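Local coordinates for protein IroE-like serine hydrolase (Shewanella oneidensis, PDB 3GFF) that probably hydrolyses ester bonds, as a putative serine esterase of the alpha/beta-hydrolase fold, at residues N85-L96 with Q107-F117; T135-G143 with R159-A167. All coordinates share one frame; numbering follows the deposited sequence.

Interaction 1. Residues N85-L96 with Q107-F117; sequences NRMRDYTPTHTL and QYQHTGGAGRF
The backbones of Arg-88 and Thr-111 pass 4.5 Å apart, CA to CA, where the short helix 86-89 and the loop after it meet the turn that leads into helix 114-132. Gly-113 is the N-cap residue of that helix. Its N gives a weak bond to Arg-88 O at 2.8 Å, and Ala-114 N bonds Thr-91 O.

Thr-91 is the relay in the middle. Its OG1 sits between backbone N and carbonyl carbon (chi1 56°). There it donates to Met-87 O and accepts from Gly-112 N at 2.8 Å, with an angle of 161° at the hydrogen. The Met-87 chain, a selenomethionine, bends twice and lays CE over one face of the Tyr-108 ring, a CH-pi contact 3.9 Å from the ring centroid. SE lies obliquely beside the ring, which makes the pair a Met-aromatic contact. Asn-85 ND2 lies over the His-110 ring, 3.5 Å from CG, with amide and ring planes 76° apart. His-94 ND1 donates to Thr-111 O from above the carbonyl plane. Asp-89 CB packs on Phe-117 CB and CG. Arg-88 NE and NH2 both grip Asp-89 OD1 side-on in a salt bridge. OD2, less surely placed, pairs with Arg-26. A water joins Asp-89 OD1 to Gly-113 O.

Tyr-90 reaches Phe-117 with CE1. The loop after helix 86-89 thus packs on the N-terminal end of helix 114-132, and Tyr-90 touches the presumed nucleophile elbow of an alpha/beta hydrolase.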
loop_
_atom_site.group_PDB
_atom_site.type_symbol
_atom_site.label_atom_id
_atom_site.label_comp_id
_atom_site.label_asym_id
_atom_site.label_seq_id
_atom_site.Cartn_x
_atom_site.Cartn_y
_atom_site.Cartn_z
ATOM N N ASN A 85 -0.246 26.489 -7.938
ATOM C CA ASN A 85 1.046 26.979 -7.429
ATOM C C ASN A 85 1.346 26.364 -6.025
ATOM O O ASN A 85 0.967 26.879 -4.960
ATOM C CB ASN A 85 1.062 28.507 -7.422
ATOM C CG ASN A 85 2.451 29.095 -7.208
ATOM O OD1 ASN A 85 3.371 28.436 -6.702
ATOM N ND2 ASN A 85 2.587 30.369 -7.546
ATOM N N ARG A 86 2.022 25.232 -6.061
ATOM C CA ARG A 86 2.380 24.470 -4.870
ATOM C C ARG A 86 3.293 25.215 -3.880
ATOM O O ARG A 86 3.091 25.148 -2.675
ATOM C CB ARG A 86 3.057 23.187 -5.329
ATOM C CG ARG A 86 3.503 22.246 -4.217
ATOM C CD ARG A 86 3.786 20.862 -4.777
ATOM N NE ARG A 86 3.710 19.889 -3.700
ATOM C CZ ARG A 86 4.762 19.419 -3.032
ATOM N NH1 ARG A 86 6.003 19.804 -3.363
ATOM N NH2 ARG A 86 4.572 18.544 -2.039
HETATM N N MSE A 87 4.303 25.918 -4.371
HETATM C CA MSE A 87 5.170 26.637 -3.448
HETATM C C MSE A 87 4.410 27.779 -2.781
HETATM O O MSE A 87 4.739 28.179 -1.693
HETATM C CB MSE A 87 6.447 27.139 -4.121
HETATM C CG MSE A 87 7.503 26.036 -4.389
HETATM SE SE MSE A 87 8.088 25.100 -2.752
HETATM C CE MSE A 87 8.820 26.671 -1.944
ATOM N N ARG A 88 3.384 28.282 -3.429
ATOM C CA ARG A 88 2.630 29.392 -2.887
ATOM C C ARG A 88 1.692 28.894 -1.819
ATOM O O ARG A 88 1.673 29.450 -0.738
ATOM C CB ARG A 88 1.836 30.090 -3.985
ATOM C CG ARG A 88 1.080 31.357 -3.581
ATOM C CD ARG A 88 0.036 31.678 -4.642
ATOM N NE ARG A 88 -0.964 30.615 -4.717
ATOM C CZ ARG A 88 -1.910 30.517 -5.646
ATOM N NH1 ARG A 88 -2.015 31.419 -6.622
ATOM N NH2 ARG A 88 -2.765 29.500 -5.609
ATOM N N ASP A 89 0.967 27.809 -2.112
ATOM C CA ASP A 89 -0.092 27.312 -1.246
ATOM C C ASP A 89 0.332 26.400 -0.124
ATOM O O ASP A 89 -0.395 26.271 0.833
ATOM C CB ASP A 89 -1.106 26.543 -2.081
ATOM C CG ASP A 89 -1.789 27.406 -3.130
ATOM O OD1 ASP A 89 -1.897 28.639 -2.933
ATOM O OD2 ASP A 89 -2.230 26.843 -4.160
ATOM N N TYR A 90 1.485 25.761 -0.238
ATOM C CA TYR A 90 1.906 24.781 0.753
ATOM C C TYR A 90 2.913 25.308 1.750
ATOM O O TYR A 90 3.318 24.562 2.637
ATOM C CB TYR A 90 2.414 23.501 0.051
ATOM C CG TYR A 90 1.328 22.589 -0.485
ATOM C CD1 TYR A 90 0.052 23.063 -0.758
ATOM C CD2 TYR A 90 1.605 21.271 -0.807
ATOM C CE1 TYR A 90 -0.921 22.254 -1.255
ATOM C CE2 TYR A 90 0.606 20.428 -1.337
ATOM C CZ TYR A 90 -0.643 20.937 -1.571
ATOM O OH TYR A 90 -1.662 20.153 -2.122
ATOM N N THR A 91 3.303 26.582 1.609
ATOM C CA THR A 91 4.281 27.220 2.501
ATOM C C THR A 91 3.617 28.231 3.427
ATOM O O THR A 91 2.885 29.091 2.989
ATOM C CB THR A 91 5.464 27.840 1.704
ATOM O OG1 THR A 91 4.993 28.773 0.727
ATOM C CG2 THR A 91 6.267 26.709 0.995
ATOM N N PRO A 92 3.817 28.071 4.742
ATOM C CA PRO A 92 3.190 28.947 5.721
ATOM C C PRO A 92 3.880 30.292 5.892
ATOM O O PRO A 92 3.221 31.275 6.295
ATOM C CB PRO A 92 3.257 28.126 7.003
ATOM C CG PRO A 92 4.474 27.225 6.827
ATOM C CD PRO A 92 4.626 27.001 5.368
ATOM N N THR A 93 5.185 30.335 5.601
ATOM C CA THR A 93 5.962 31.546 5.681
ATOM C C THR A 93 6.687 31.784 4.352
ATOM O O THR A 93 6.901 30.863 3.561
ATOM C CB THR A 93 6.966 31.498 6.873
ATOM O OG1 THR A 93 7.815 30.339 6.775
ATOM C CG2 THR A 93 6.208 31.435 8.196
ATOM N N HIS A 94 7.044 33.042 4.142
ATOM C CA HIS A 94 7.741 33.500 2.971
ATOM C C HIS A 94 9.253 33.582 3.204
ATOM O O HIS A 94 9.706 34.152 4.180
ATOM C CB HIS A 94 7.238 34.896 2.584
ATOM C CG HIS A 94 7.981 35.510 1.434
ATOM N ND1 HIS A 94 7.868 35.045 0.141
ATOM C CD2 HIS A 94 8.868 36.540 1.389
ATOM C CE1 HIS A 94 8.653 35.760 -0.649
ATOM N NE2 HIS A 94 9.294 36.651 0.088
ATOM N N THR A 95 10.006 33.014 2.272
ATOM C CA THR A 95 11.469 33.125 2.218
ATOM C C THR A 95 11.872 32.825 0.780
ATOM O O THR A 95 11.187 32.084 0.073
ATOM C CB THR A 95 12.230 32.170 3.182
ATOM O OG1 THR A 95 13.645 32.428 3.114
ATOM C CG2 THR A 95 11.982 30.715 2.810
ATOM N N LEU A 96 12.983 33.424 0.364
ATOM C CA LEU A 96 13.564 33.224 -0.963
ATOM C C LEU A 96 14.761 32.276 -0.904
ATOM O O LEU A 96 15.375 32.029 -1.940
ATOM C CB LEU A 96 14.045 34.560 -1.524
ATOM C CG LEU A 96 12.979 35.644 -1.738
ATOM C CD1 LEU A 96 13.600 37.002 -2.031
ATOM C CD2 LEU A 96 11.966 35.204 -2.822
ATOM N N GLN A 107 10.351 30.095 -7.962
ATOM C CA GLN A 107 9.020 29.988 -7.398
ATOM C C GLN A 107 8.967 30.177 -5.849
ATOM O O GLN A 107 7.880 30.176 -5.223
ATOM C CB GLN A 107 8.326 28.741 -7.946
ATOM C CG GLN A 107 7.888 28.959 -9.474
ATOM C CD GLN A 107 9.058 29.149 -10.482
ATOM O OE1 GLN A 107 9.243 30.235 -11.027
ATOM N NE2 GLN A 107 9.842 28.084 -10.727
ATOM N N TYR A 108 10.137 30.409 -5.252
ATOM C CA TYR A 108 10.230 30.779 -3.833
ATOM C C TYR A 108 9.623 32.152 -3.550
ATOM O O TYR A 108 9.187 32.421 -2.408
ATOM C CB TYR A 108 11.674 30.728 -3.341
ATOM C CG TYR A 108 12.046 29.374 -2.802
ATOM C CD1 TYR A 108 11.986 28.247 -3.597
ATOM C CD2 TYR A 108 12.453 29.230 -1.493
ATOM C CE1 TYR A 108 12.309 26.994 -3.093
ATOM C CE2 TYR A 108 12.802 27.998 -0.981
ATOM C CZ TYR A 108 12.727 26.877 -1.784
ATOM O OH TYR A 108 13.044 25.660 -1.235
ATOM N N GLN A 109 9.578 32.997 -4.584
ATOM C CA GLN A 109 9.015 34.343 -4.492
ATOM C C GLN A 109 7.558 34.308 -4.098
ATOM O O GLN A 109 7.060 35.283 -3.595
ATOM C CB GLN A 109 9.139 35.106 -5.830
ATOM C CG GLN A 109 8.233 34.564 -6.947
ATOM C CD GLN A 109 8.658 35.017 -8.346
ATOM O OE1 GLN A 109 8.566 36.208 -8.693
ATOM N NE2 GLN A 109 9.082 34.041 -9.182
ATOM N N HIS A 110 6.870 33.202 -4.359
ATOM C CA HIS A 110 5.436 33.118 -4.025
ATOM C C HIS A 110 5.154 32.498 -2.689
ATOM O O HIS A 110 3.993 32.392 -2.311
ATOM C CB HIS A 110 4.683 32.321 -5.102
ATOM C CG HIS A 110 4.895 32.844 -6.479
ATOM N ND1 HIS A 110 5.733 32.233 -7.384
ATOM C CD2 HIS A 110 4.395 33.932 -7.099
ATOM C CE1 HIS A 110 5.718 32.906 -8.515
ATOM N NE2 HIS A 110 4.929 33.958 -8.363
ATOM N N THR A 111 6.195 32.065 -1.990
ATOM C CA THR A 111 5.989 31.402 -0.704
ATOM C C THR A 111 5.225 32.244 0.323
ATOM O O THR A 111 5.234 33.493 0.275
ATOM C CB THR A 111 7.307 30.895 -0.105
ATOM O OG1 THR A 111 8.257 31.965 -0.076
ATOM C CG2 THR A 111 7.892 29.740 -0.948
ATOM N N GLY A 112 4.513 31.527 1.192
ATOM C CA GLY A 112 3.792 32.091 2.317
ATOM C C GLY A 112 2.290 32.089 2.233
ATOM O O GLY A 112 1.638 32.726 3.062
ATOM N N GLY A 113 1.731 31.353 1.274
ATOM C CA GLY A 113 0.290 31.373 1.039
ATOM C C GLY A 113 -0.494 30.221 1.628
ATOM O O GLY A 113 -1.661 30.008 1.269
ATOM N N ALA A 114 0.107 29.494 2.561
ATOM C CA ALA A 114 -0.582 28.346 3.143
ATOM C C ALA A 114 -1.852 28.785 3.888
ATOM O O ALA A 114 -2.826 28.047 3.919
ATOM C CB ALA A 114 0.354 27.533 4.037
ATOM N N GLY A 115 -1.840 29.991 4.447
ATOM C CA GLY A 115 -2.995 30.552 5.188
ATOM C C GLY A 115 -4.214 30.683 4.323
ATOM O O GLY A 115 -5.312 30.228 4.673
ATOM N N ARG A 116 -3.997 31.291 3.168
ATOM C CA ARG A 116 -5.041 31.505 2.185
ATOM C C ARG A 116 -5.532 30.232 1.526
ATOM O O ARG A 116 -6.712 30.137 1.228
ATOM C CB ARG A 116 -4.584 32.550 1.162
ATOM C CG ARG A 116 -4.466 33.935 1.845
ATOM C CD ARG A 116 -3.292 34.803 1.386
ATOM N NE ARG A 116 -3.393 35.774 0.280
ATOM C CZ ARG A 116 -4.424 36.033 -0.535
ATOM N NH1 ARG A 116 -5.602 35.393 -0.496
ATOM N NH2 ARG A 116 -4.243 36.984 -1.448
ATOM N N PHE A 117 -4.638 29.292 1.264
ATOM C CA PHE A 117 -5.027 28.000 0.725
ATOM C C PHE A 117 -5.907 27.233 1.748
ATOM O O PHE A 117 -6.899 26.578 1.358
ATOM C CB PHE A 117 -3.789 27.223 0.266
ATOM C CG PHE A 117 -4.046 25.789 -0.090
ATOM C CD1 PHE A 117 -4.630 25.450 -1.285
ATOM C CD2 PHE A 117 -3.663 24.766 0.772
ATOM C CE1 PHE A 117 -4.830 24.115 -1.620
ATOM C CE2 PHE A 117 -3.879 23.443 0.452
ATOM C CZ PHE A 117 -4.467 23.115 -0.730
HETATM O O HOH W 1 -2.223 30.687 -1.220
HETATM O O HOH W 2 0.362 31.592 5.635
#

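Interaction 2. Residues T135-G143 with R159-A167; sequences TNGINVLVG and RPLFSAYLA
Leu-141 and Tyr-165 sit side by side on neighbouring parallel strands, 138-143 and 164-167, of a beta-alpha-beta unit in the alpha/beta-hydrolase sheet. The strand axes run 4.8 Å apart at 12°. Helix 146-156 makes the crossover and covers the face that carries Leu-141 and Tyr-165. Helix 250-263 covers the other, where Val-140, Val-142, Ala-164 and Leu-166 pack.

Leu-141 can be followed outward. CB lies over one face of the Phe-162 ring, 3.8 Å from its centroid, and also touches Tyr-165 CD1. CG stands anti to the backbone N (chi1 -178°), which carries the branch along the rings. CD1 then meets Phe-162 CZ, and CD2 touches both Phe-162 CE2 and Tyr-165 CE1. Leu-161 CD2 covers the opposite face of the Phe-162 ring.

Backbone bonds run from Leu-141 N to Ala-164 O, from Leu-166 N to Leu-141 O and from Gly-143 N to Leu-166 O. Gly-143 begins the probable nucleophile elbow. At the other end, Ser-163 N donates to Asn-139 O at 3.0 Å. A water accepts from Asn-139 N and bonds Ser-163 OG. The Asn-139 side chain adds a further bond: ND2 donates to Leu-161 O at 2.8 Å, with that oxygen close to the amide plane.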
loop_
_atom_site.group_PDB
_atom_site.type_symbol
_atom_site.label_atom_id
_atom_site.label_comp_id
_atom_site.label_asym_id
_atom_site.label_seq_id
_atom_site.Cartn_x
_atom_site.Cartn_y
_atom_site.Cartn_z
ATOM N N THR A 135 -21.717 14.110 4.687
ATOM C CA THR A 135 -20.520 14.083 5.507
ATOM C C THR A 135 -20.922 14.076 6.979
ATOM O O THR A 135 -21.919 14.685 7.358
ATOM C CB THR A 135 -19.629 15.283 5.202
ATOM O OG1 THR A 135 -20.276 16.495 5.632
ATOM C CG2 THR A 135 -19.351 15.329 3.687
ATOM N N ASN A 136 -20.115 13.436 7.812
ATOM C CA ASN A 136 -20.471 13.228 9.231
ATOM C C ASN A 136 -19.771 14.068 10.300
ATOM O O ASN A 136 -19.924 13.781 11.494
ATOM C CB ASN A 136 -20.334 11.743 9.591
ATOM C CG ASN A 136 -18.891 11.288 9.755
ATOM O OD1 ASN A 136 -17.971 12.103 9.815
ATOM N ND2 ASN A 136 -18.699 9.967 9.905
ATOM N N GLY A 137 -19.006 15.072 9.886
ATOM C CA GLY A 137 -18.344 15.963 10.845
ATOM C C GLY A 137 -16.922 15.598 11.183
ATOM O O GLY A 137 -16.230 16.361 11.825
ATOM N N ILE A 138 -16.480 14.424 10.754
ATOM C CA ILE A 138 -15.104 13.996 10.960
ATOM C C ILE A 138 -14.297 14.262 9.684
ATOM O O ILE A 138 -14.541 13.637 8.638
ATOM C CB ILE A 138 -15.047 12.496 11.378
ATOM C CG1 ILE A 138 -15.876 12.271 12.655
ATOM C CG2 ILE A 138 -13.620 12.053 11.611
ATOM C CD1 ILE A 138 -15.457 13.154 13.825
ATOM N N ASN A 139 -13.372 15.219 9.767
ATOM C CA ASN A 139 -12.543 15.588 8.622
ATOM C C ASN A 139 -11.072 15.365 8.936
ATOM O O ASN A 139 -10.583 15.837 9.979
ATOM C CB ASN A 139 -12.753 17.060 8.263
ATOM C CG ASN A 139 -14.179 17.379 7.969
ATOM O OD1 ASN A 139 -14.762 16.848 7.026
ATOM N ND2 ASN A 139 -14.772 18.241 8.791
ATOM N N VAL A 140 -10.380 14.710 8.002
ATOM C CA VAL A 140 -8.971 14.343 8.129
ATOM C C VAL A 140 -8.170 14.999 7.004
ATOM O O VAL A 140 -8.617 15.013 5.887
ATOM C CB VAL A 140 -8.801 12.775 8.067
ATOM C CG1 VAL A 140 -7.308 12.341 8.105
ATOM C CG2 VAL A 140 -9.598 12.106 9.195
ATOM N N LEU A 141 -7.004 15.562 7.319
ATOM C CA LEU A 141 -6.116 16.162 6.314
ATOM C C LEU A 141 -4.861 15.311 6.259
ATOM O O LEU A 141 -4.243 15.032 7.323
ATOM C CB LEU A 141 -5.775 17.637 6.626
ATOM C CG LEU A 141 -4.874 18.419 5.628
ATOM C CD1 LEU A 141 -5.492 18.498 4.234
ATOM C CD2 LEU A 141 -4.602 19.827 6.163
ATOM N N VAL A 142 -4.499 14.893 5.033
ATOM C CA VAL A 142 -3.289 14.103 4.759
ATOM C C VAL A 142 -2.323 14.947 3.880
ATOM O O VAL A 142 -2.629 15.289 2.733
ATOM C CB VAL A 142 -3.607 12.728 4.074
ATOM C CG1 VAL A 142 -2.330 11.915 3.813
ATOM C CG2 VAL A 142 -4.623 11.914 4.890
ATOM N N GLY A 143 -1.181 15.318 4.456
ATOM C CA GLY A 143 -0.184 16.121 3.781
ATOM C C GLY A 143 1.156 15.406 3.809
ATOM O O GLY A 143 1.563 14.881 4.844
ATOM N N ARG A 159 -7.373 25.626 12.997
ATOM C CA ARG A 159 -8.455 25.580 12.007
ATOM C C ARG A 159 -9.481 24.584 12.507
ATOM O O ARG A 159 -9.124 23.444 12.799
ATOM C CB ARG A 159 -7.962 25.169 10.607
ATOM C CG ARG A 159 -6.864 26.050 10.055
ATOM C CD ARG A 159 -7.183 27.540 10.245
ATOM N NE ARG A 159 -6.329 28.380 9.414
ATOM C CZ ARG A 159 -6.650 28.833 8.193
ATOM N NH1 ARG A 159 -7.808 28.534 7.624
ATOM N NH2 ARG A 159 -5.804 29.618 7.538
ATOM N N PRO A 160 -10.748 25.026 12.643
ATOM C CA PRO A 160 -11.817 24.180 13.198
ATOM C C PRO A 160 -12.359 23.020 12.352
ATOM O O PRO A 160 -12.943 22.105 12.910
ATOM C CB PRO A 160 -12.910 25.208 13.560
ATOM C CG PRO A 160 -12.688 26.337 12.657
ATOM C CD PRO A 160 -11.218 26.405 12.377
ATOM N N LEU A 161 -12.147 23.056 11.038
ATOM C CA LEU A 161 -12.635 22.048 10.113
ATOM C C LEU A 161 -12.099 20.623 10.369
ATOM O O LEU A 161 -12.861 19.641 10.280
ATOM C CB LEU A 161 -12.226 22.424 8.679
ATOM C CG LEU A 161 -12.605 21.469 7.540
ATOM C CD1 LEU A 161 -14.152 21.358 7.420
ATOM C CD2 LEU A 161 -12.004 21.868 6.181
ATOM N N PHE A 162 -10.791 20.524 10.640
ATOM C CA PHE A 162 -10.129 19.227 10.736
ATOM C C PHE A 162 -9.921 18.763 12.183
ATOM O O PHE A 162 -9.522 19.551 13.007
ATOM C CB PHE A 162 -8.733 19.254 10.070
ATOM C CG PHE A 162 -8.727 19.645 8.626
ATOM C CD1 PHE A 162 -9.178 18.779 7.658
ATOM C CD2 PHE A 162 -8.210 20.871 8.221
ATOM C CE1 PHE A 162 -9.144 19.131 6.293
ATOM C CE2 PHE A 162 -8.177 21.230 6.856
ATOM C CZ PHE A 162 -8.647 20.353 5.908
ATOM N N SER A 163 -10.179 17.484 12.467
ATOM C CA SER A 163 -9.911 16.907 13.810
ATOM C C SER A 163 -8.634 16.065 13.835
ATOM O O SER A 163 -8.072 15.803 14.909
ATOM C CB SER A 163 -11.082 16.055 14.303
ATOM O OG SER A 163 -11.468 15.108 13.320
ATOM N N ALA A 164 -8.183 15.655 12.665
ATOM C CA ALA A 164 -7.035 14.738 12.550
ATOM C C ALA A 164 -6.170 15.114 11.395
ATOM O O ALA A 164 -6.667 15.463 10.301
ATOM C CB ALA A 164 -7.516 13.246 12.352
ATOM N N TYR A 165 -4.874 14.947 11.605
ATOM C CA TYR A 165 -3.875 15.247 10.596
ATOM C C TYR A 165 -2.853 14.119 10.462
ATOM O O TYR A 165 -2.396 13.525 11.451
ATOM C CB TYR A 165 -3.116 16.525 10.976
ATOM C CG TYR A 165 -3.972 17.770 11.149
ATOM C CD1 TYR A 165 -4.281 18.554 10.059
ATOM C CD2 TYR A 165 -4.439 18.171 12.389
ATOM C CE1 TYR A 165 -5.058 19.683 10.185
ATOM C CE2 TYR A 165 -5.200 19.343 12.529
ATOM C CZ TYR A 165 -5.500 20.082 11.406
ATOM O OH TYR A 165 -6.248 21.233 11.425
ATOM N N LEU A 166 -2.492 13.872 9.215
ATOM C CA LEU A 166 -1.468 12.943 8.837
ATOM C C LEU A 166 -0.409 13.783 8.178
ATOM O O LEU A 166 -0.663 14.349 7.104
ATOM C CB LEU A 166 -1.966 11.837 7.890
ATOM C CG LEU A 166 -2.424 10.567 8.619
ATOM C CD1 LEU A 166 -3.717 10.802 9.361
ATOM C CD2 LEU A 166 -2.519 9.370 7.651
ATOM N N ALA A 167 0.757 13.876 8.828
ATOM C CA ALA A 167 1.906 14.656 8.313
ATOM C C ALA A 167 3.001 13.657 7.921
ATOM O O ALA A 167 3.645 13.084 8.767
ATOM C CB ALA A 167 2.393 15.643 9.357
HETATM O O HOH W 3 -13.371 16.799 12.121
#

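How the interactions relate
Interaction 2 lies in the core, its centre about 6 Å from the centre of the chain, and nearly all its touching residues are buried. Interaction 1 is nearer the surface, about 21 Å from that centre, and mixes buried with exposed residues. Their chemistry follows. The strand pair of interaction 2 relies mainly on a regular ladder and apolar side chains, with one asparagine bond and a water at its end. The loops of interaction 1 combine threonine and histidine bonds and water bridges with aromatic contacts. Helix 114-132 starts in interaction 1 and leads to strand 135-136 of interaction 2. A direct link also exists: Arg-159 NH2 probably bonds Gly-115 O. Both contacts reach the presumed nucleophile elbow, through Tyr-90 and Gly-143.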